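GDSL-like Lipase/Acylhydrolase family protein (Neisseria meningitidis, PDB 4K7J) probably removes O-acetyl groups from peptidoglycan as an esterase of the SGNH (GDSL-like) hydrolase family. Local coordinates at residues 41-46 against 52-57. Numbering follows the deposited sequence.
Sequences KKLQSV and ETFRIL
Leu43 lies over one face of the Phe54 ring, between a short helix and the strand that follows it. The branch carbon CG of Leu43 makes a CH-pi contact, 3.8 Å from the centroid of the Phe54 ring and only 8° off the ring normal, while Leu43 CB lies 3.8 Å from Phe54 CE2. Phe54 points its CB at the helix, and with CG anti to the backbone N (chi1 -173°) the ring lies against Leu43, one face turned to it. Lys42 CG comes in at the edge of the same ring, near its plane. Further along, Val46 CG2 packs against Phe54 CB at 4.2 Å and Glu52 CB at 4.0 Å, extending the apolar contact toward the turn that joins helix and strand.

The polar part belongs to Lys42. Its fully extended chain runs past the ring edge and delivers NZ to the carbonyl O of Thr53, a 2.9 Å hydrogen bond with the donor tilted 30° from the carbonyl plane. That ammonium lies 3.8 Å from Arg55 NH1, a like-charged approach that nearby acids probably offset: Lys42 NZ forms a salt bridge with Asp241, and Arg55 NE with Glu203. Asp241 OD2 also accepts the backbone N-H of Arg55, so one carboxylate oxygen links the Lys42 ammonium to the strand backbone. At the outer margin Glu52 OE1 comes within 3.4 Å of Ser45 OG and is hydrogen-bonded to Ser50 OG.

This is helix-on-strand packing across a short connection in the alpha/beta fold of the SGNH hydrolases: helix 38-47 covers the beginning of strand 53-60, an inner strand between 242-246 and 208-215. Leu43 continues onto Ile209 of strand 208-215 and Trp81 of helix 68-81, whereas Phe54 also touches Leu242 of strand 242-246.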
ATOM      1  N   LYS A  41      13.102  -6.562  15.311  1.00 32.73           N
ATOM      2  CA  LYS A  41      13.104  -6.418  16.762  1.00 29.27           C
ATOM      3  C   LYS A  41      11.763  -5.841  17.231  1.00 29.39           C
ATOM      4  O   LYS A  41      11.196  -6.286  18.230  1.00 28.72           O
ATOM      5  CB  LYS A  41      14.278  -5.543  17.205  1.00 33.13           C
ATOM      6  CG  LYS A  41      14.466  -5.445  18.711  1.00 41.30           C
ATOM      7  CD  LYS A  41      15.585  -4.472  19.062  1.00 51.43           C
ATOM      8  CE  LYS A  41      16.952  -5.025  18.676  1.00 67.24           C
ATOM      9  NZ  LYS A  41      17.343  -6.175  19.541  1.00 80.38           N
ATOM     10  N   LYS A  42      11.231  -4.880  16.485  1.00 24.45           N
ATOM     11  CA  LYS A  42       9.918  -4.335  16.829  1.00 27.87           C
ATOM     12  C   LYS A  42       8.792  -5.357  16.607  1.00 26.17           C
ATOM     13  O   LYS A  42       7.883  -5.463  17.430  1.00 31.37           O
ATOM     14  CB  LYS A  42       9.642  -3.034  16.074  1.00 23.71           C
ATOM     15  CG  LYS A  42       8.301  -2.410  16.418  1.00 29.51           C
ATOM     16  CD  LYS A  42       8.098  -1.067  15.727  1.00 21.82           C
ATOM     17  CE  LYS A  42       6.698  -0.549  16.004  1.00 25.29           C
ATOM     18  NZ  LYS A  42       6.421   0.762  15.352  1.00 21.60           N
ATOM     19  N   LEU A  43       8.860  -6.121  15.516  1.00 26.61           N
ATOM     20  CA  LEU A  43       7.835  -7.141  15.251  1.00 22.06           C
ATOM     21  C   LEU A  43       7.803  -8.192  16.351  1.00 26.72           C
ATOM     22  O   LEU A  43       6.730  -8.524  16.863  1.00 30.81           O
ATOM     23  CB  LEU A  43       8.047  -7.826  13.899  1.00 24.58           C
ATOM     24  CG  LEU A  43       6.799  -8.082  13.042  1.00 30.89           C
ATOM     25  CD1 LEU A  43       7.007  -9.285  12.159  1.00 26.30           C
ATOM     26  CD2 LEU A  43       5.506  -8.226  13.843  1.00 24.64           C
ATOM     27  N   GLN A  44       8.977  -8.712  16.716  1.00 26.75           N
ATOM     28  CA  GLN A  44       9.066  -9.712  17.780  1.00 28.26           C
ATOM     29  C   GLN A  44       8.452  -9.221  19.097  1.00 35.79           C
ATOM     30  O   GLN A  44       7.690  -9.941  19.739  1.00 36.41           O
ATOM     31  CB  GLN A  44      10.520 -10.158  18.007  1.00 34.24           C
ATOM     32  CG  GLN A  44      11.199 -10.823  16.800  1.00 37.56           C
ATOM     33  CD  GLN A  44      10.792 -12.278  16.582  1.00 47.30           C
ATOM     34  OE1 GLN A  44       9.790 -12.756  17.125  1.00 52.65           O
ATOM     35  NE2 GLN A  44      11.579 -12.992  15.782  1.00 45.44           N
ATOM     36  N   SER A  45       8.767  -7.994  19.502  1.00 31.74           N
ATOM     37  CA  SER A  45       8.210  -7.490  20.755  1.00 30.72           C
ATOM     38  C   SER A  45       6.700  -7.300  20.663  1.00 35.15           C
ATOM     39  O   SER A  45       5.995  -7.556  21.633  1.00 37.64           O
ATOM     40  CB  SER A  45       8.920  -6.227  21.250  1.00 29.58           C
ATOM     41  OG  SER A  45       9.057  -5.270  20.220  1.00 45.74           O
ATOM     42  N   VAL A  46       6.202  -6.867  19.504  1.00 36.11           N
ATOM     43  CA  VAL A  46       4.755  -6.843  19.280  1.00 36.81           C
ATOM     44  C   VAL A  46       4.207  -8.256  19.430  1.00 39.60           C
ATOM     45  O   VAL A  46       3.199  -8.471  20.109  1.00 41.28           O
ATOM     46  CB  VAL A  46       4.369  -6.304  17.884  1.00 34.45           C
ATOM     47  CG1 VAL A  46       2.898  -6.568  17.609  1.00 32.02           C
ATOM     48  CG2 VAL A  46       4.653  -4.816  17.781  1.00 36.66           C
ATOM     49  N   GLU A  52       2.939  -2.052  21.066  1.00 30.48           N
ATOM     50  CA  GLU A  52       3.305  -1.168  19.969  1.00 30.60           C
ATOM     51  C   GLU A  52       2.489  -1.493  18.712  1.00 34.09           C
ATOM     52  O   GLU A  52       1.827  -2.536  18.641  1.00 30.68           O
ATOM     53  CB  GLU A  52       4.796  -1.278  19.673  1.00 32.50           C
ATOM     54  CG  GLU A  52       5.689  -0.729  20.767  1.00 36.08           C
ATOM     55  CD  GLU A  52       7.148  -1.013  20.489  1.00 46.43           C
ATOM     56  OE1 GLU A  52       7.546  -2.193  20.599  1.00 53.12           O
ATOM     57  OE2 GLU A  52       7.890  -0.069  20.142  1.00 45.60           O
ATOM     58  N   THR A  53       2.513  -0.592  17.733  1.00 32.33           N
ATOM     59  CA  THR A  53       1.861  -0.866  16.455  1.00 27.05           C
ATOM     60  C   THR A  53       2.908  -1.095  15.377  1.00 27.31           C
ATOM     61  O   THR A  53       3.739  -0.224  15.117  1.00 26.37           O
ATOM     62  CB  THR A  53       0.935   0.281  16.011  1.00 31.26           C
ATOM     63  OG1 THR A  53      -0.164   0.392  16.922  1.00 31.19           O
ATOM     64  CG2 THR A  53       0.384   0.014  14.599  1.00 23.76           C
ATOM     65  N   PHE A  54       2.865  -2.267  14.745  1.00 26.20           N
ATOM     66  CA  PHE A  54       3.778  -2.548  13.650  1.00 26.74           C
ATOM     67  C   PHE A  54       3.045  -2.266  12.344  1.00 23.82           C
ATOM     68  O   PHE A  54       2.050  -2.921  12.027  1.00 19.06           O
ATOM     69  CB  PHE A  54       4.280  -3.990  13.698  1.00 23.73           C
ATOM     70  CG  PHE A  54       5.350  -4.290  12.690  1.00 21.03           C
ATOM     71  CD1 PHE A  54       5.020  -4.661  11.392  1.00 18.18           C
ATOM     72  CD2 PHE A  54       6.694  -4.204  13.040  1.00 22.70           C
ATOM     73  CE1 PHE A  54       6.013  -4.936  10.458  1.00 21.35           C
ATOM     74  CE2 PHE A  54       7.694  -4.478  12.116  1.00 19.34           C
ATOM     75  CZ  PHE A  54       7.351  -4.843  10.818  1.00 23.24           C
ATOM     76  N   ARG A  55       3.560  -1.299  11.586  1.00 22.06           N
ATOM     77  CA  ARG A  55       2.840  -0.760  10.434  1.00 22.23           C
ATOM     78  C   ARG A  55       3.437  -1.238   9.118  1.00 18.89           C
ATOM     79  O   ARG A  55       4.573  -0.892   8.776  1.00 20.91           O
ATOM     80  CB  ARG A  55       2.832   0.774  10.478  1.00 18.40           C
ATOM     81  CG  ARG A  55       2.080   1.361  11.668  1.00 22.61           C
ATOM     82  CD  ARG A  55       2.270   2.874  11.769  1.00 25.22           C
ATOM     83  NE  ARG A  55       1.740   3.379  13.033  1.00 32.14           N
ATOM     84  CZ  ARG A  55       2.465   3.534  14.136  1.00 25.64           C
ATOM     85  NH1 ARG A  55       3.757   3.241  14.130  1.00 27.92           N
ATOM     86  NH2 ARG A  55       1.901   3.994  15.240  1.00 28.31           N
ATOM     87  N   ILE A  56       2.659  -2.039   8.398  1.00 19.46           N
ATOM     88  CA  ILE A  56       3.037  -2.533   7.078  1.00 16.64           C
ATOM     89  C   ILE A  56       2.323  -1.684   6.030  1.00 15.88           C
ATOM     90  O   ILE A  56       1.100  -1.531   6.084  1.00 14.64           O
ATOM     91  CB  ILE A  56       2.607  -4.017   6.907  1.00 17.53           C
ATOM     92  CG1 ILE A  56       3.392  -4.919   7.856  1.00 18.12           C
ATOM     93  CG2 ILE A  56       2.804  -4.496   5.463  1.00 15.03           C
ATOM     94  CD1 ILE A  56       2.882  -6.374   7.865  1.00 16.32           C
ATOM     95  N   LEU A  57       3.082  -1.126   5.086  1.00 15.71           N
ATOM     96  CA  LEU A  57       2.519  -0.246   4.058  1.00 13.65           C
ATOM     97  C   LEU A  57       2.808  -0.764   2.644  1.00 15.29           C
ATOM     98  O   LEU A  57       3.955  -0.775   2.202  1.00 17.34           O
ATOM     99  CB  LEU A  57       3.096   1.168   4.204  1.00 17.24           C
ATOM    100  CG  LEU A  57       2.740   2.204   3.137  1.00 19.13           C
ATOM    101  CD1 LEU A  57       1.226   2.396   3.090  1.00 17.54           C
ATOM    102  CD2 LEU A  57       3.461   3.547   3.420  1.00 15.46           C
TER